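Long-range contact in cytosolic phospholipase A2 delta (Homo sapiens, PDB 5IZ5), which hydrolyses glycerophospholipids at the sn-2 position in a calcium-dependent manner, preferring linoleic acid there and releasing a lysophospholipid and a free fatty acid: residues P425-D430 against G599-Q604. The protein carries 3 engineered substitutions. Numbering follows the deposited sequence.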
# COMPACT_ATOMS: atom_id res chain seq x y z
N PRO B 425 -6.08 10.32 -11.90
CA PRO B 425 -6.47 9.30 -12.86
C PRO B 425 -7.92 8.89 -12.62
O PRO B 425 -8.47 9.16 -11.56
CB PRO B 425 -5.52 8.16 -12.55
CG PRO B 425 -5.25 8.29 -11.08
CD PRO B 425 -5.31 9.76 -10.77
N THR B 426 -8.54 8.26 -13.61
CA THR B 426 -9.89 7.74 -13.49
C THR B 426 -9.86 6.22 -13.60
O THR B 426 -9.47 5.67 -14.63
CB THR B 426 -10.77 8.35 -14.58
OG1 THR B 426 -10.57 9.76 -14.59
CG2 THR B 426 -12.24 8.05 -14.33
N THR B 427 -10.25 5.53 -12.52
CA THR B 427 -10.26 4.08 -12.52
C THR B 427 -11.58 3.55 -11.97
O THR B 427 -12.44 4.32 -11.53
CB THR B 427 -9.11 3.52 -11.67
OG1 THR B 427 -9.40 3.73 -10.28
CG2 THR B 427 -7.78 4.17 -12.01
N PHE B 428 -11.73 2.23 -12.01
CA PHE B 428 -12.90 1.56 -11.45
C PHE B 428 -13.07 1.91 -9.97
O PHE B 428 -14.18 2.04 -9.47
CB PHE B 428 -12.78 0.04 -11.60
CG PHE B 428 -13.32 -0.51 -12.88
CD1 PHE B 428 -12.66 -0.23 -14.07
CD2 PHE B 428 -14.45 -1.33 -12.92
CE1 PHE B 428 -13.12 -0.73 -15.27
CE2 PHE B 428 -14.91 -1.84 -14.13
CZ PHE B 428 -14.24 -1.53 -15.31
N VAL B 429 -11.94 2.05 -9.27
CA VAL B 429 -11.93 2.39 -7.86
C VAL B 429 -12.59 3.73 -7.61
O VAL B 429 -13.31 3.89 -6.62
CB VAL B 429 -10.50 2.40 -7.30
CG1 VAL B 429 -10.43 3.11 -5.95
CG2 VAL B 429 -9.98 0.98 -7.17
N ASP B 430 -12.38 4.68 -8.51
CA ASP B 430 -12.98 5.99 -8.36
C ASP B 430 -14.49 5.94 -8.48
O ASP B 430 -15.19 6.59 -7.71
CB ASP B 430 -12.39 6.98 -9.36
CG ASP B 430 -10.91 7.17 -9.16
OD1 ASP B 430 -10.52 7.80 -8.15
OD2 ASP B 430 -10.13 6.69 -9.99
N GLY B 599 -12.08 1.53 -20.98
CA GLY B 599 -10.62 1.50 -21.12
C GLY B 599 -9.84 1.19 -19.85
O GLY B 599 -8.69 0.74 -19.92
N ARG B 600 -10.48 1.36 -18.70
CA ARG B 600 -9.78 1.79 -17.49
C ARG B 600 -9.27 0.70 -16.53
O ARG B 600 -9.84 -0.38 -16.42
CB ARG B 600 -10.69 2.78 -16.76
CG ARG B 600 -10.57 4.15 -17.40
CD ARG B 600 -11.80 5.03 -17.37
NE ARG B 600 -11.48 6.26 -18.10
CZ ARG B 600 -12.37 7.09 -18.64
NH1 ARG B 600 -13.67 6.86 -18.54
NH2 ARG B 600 -11.95 8.17 -19.28
N PRO B 601 -8.18 1.01 -15.81
CA PRO B 601 -7.64 0.05 -14.85
C PRO B 601 -8.59 -0.23 -13.69
O PRO B 601 -9.45 0.59 -13.37
CB PRO B 601 -6.35 0.70 -14.35
CG PRO B 601 -6.39 2.12 -14.80
CD PRO B 601 -7.32 2.19 -15.97
N LEU B 602 -8.43 -1.39 -13.08
CA LEU B 602 -9.26 -1.82 -11.98
C LEU B 602 -8.91 -1.07 -10.70
O LEU B 602 -9.79 -0.74 -9.90
CB LEU B 602 -9.08 -3.32 -11.73
CG LEU B 602 -9.92 -4.25 -12.60
CD1 LEU B 602 -9.52 -5.70 -12.33
CD2 LEU B 602 -11.42 -4.04 -12.40
N HIS B 603 -7.61 -0.82 -10.52
CA HIS B 603 -7.05 -0.36 -9.26
C HIS B 603 -6.57 1.08 -9.32
O HIS B 603 -6.21 1.59 -10.39
CB HIS B 603 -5.89 -1.27 -8.89
CG HIS B 603 -6.26 -2.72 -8.91
ND1 HIS B 603 -7.45 -3.19 -8.39
CD2 HIS B 603 -5.60 -3.80 -9.39
CE1 HIS B 603 -7.50 -4.50 -8.55
NE2 HIS B 603 -6.39 -4.90 -9.15
N GLN B 604 -6.58 1.75 -8.17
CA GLN B 604 -6.08 3.12 -8.06
C GLN B 604 -4.59 3.16 -8.44
O GLN B 604 -3.84 2.22 -8.19
CB GLN B 604 -6.31 3.66 -6.64
CG GLN B 604 -6.12 5.15 -6.47
CD GLN B 604 -7.26 5.92 -7.10
OE1 GLN B 604 -7.27 6.12 -8.31
NE2 GLN B 604 -8.22 6.35 -6.28
O HOH W 1 -8.42 6.27 -17.09
O HOH W 2 -8.04 8.63 -8.92
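F428 N donates to P601 O at 3.1 Å, almost straight (177°), tying the first turn of helix 428-441 to the loop 599-604. The F428 side chain then runs along this loop: CB lies 3.5 Å from L602 O; CG and CD2 lie under L602 CD2, which sits over one ring face, 4.2 Å from the centroid, a CH-pi contact; CD1 meets P601 O at the ring edge, near its plane, and CE1 approaches R600 O. L540 of helix 534-543 touches both side chains. The Q604 chain, bent at chi2 (73°), swings its amide across the D430 carboxylate. Q604 NE2 donates to D430 OD1 at 3.3 Å, meeting it from above the carboxylate plane, and a water lies 2.7 Å from both D430 OD1 and Q604 OE1. D430 OD2 accepts from T427 N (2.8 Å) and T427 OG1, whereas OG1 accepts a weak bond from V429 N. With an alanine at D430, T427 N, T427 OG1 and Q604 NE2 would probably lose these acceptors, leaving the Q604 amide freer to turn. A second water links T426 O to R600 NE. T427 and D430 thus form a capping box at the N-terminus of helix 428-441, in the catalytic domain; H603 of the same loop as Q604 lies about 7 Å, between side chains, from D651, the probable proton acceptor.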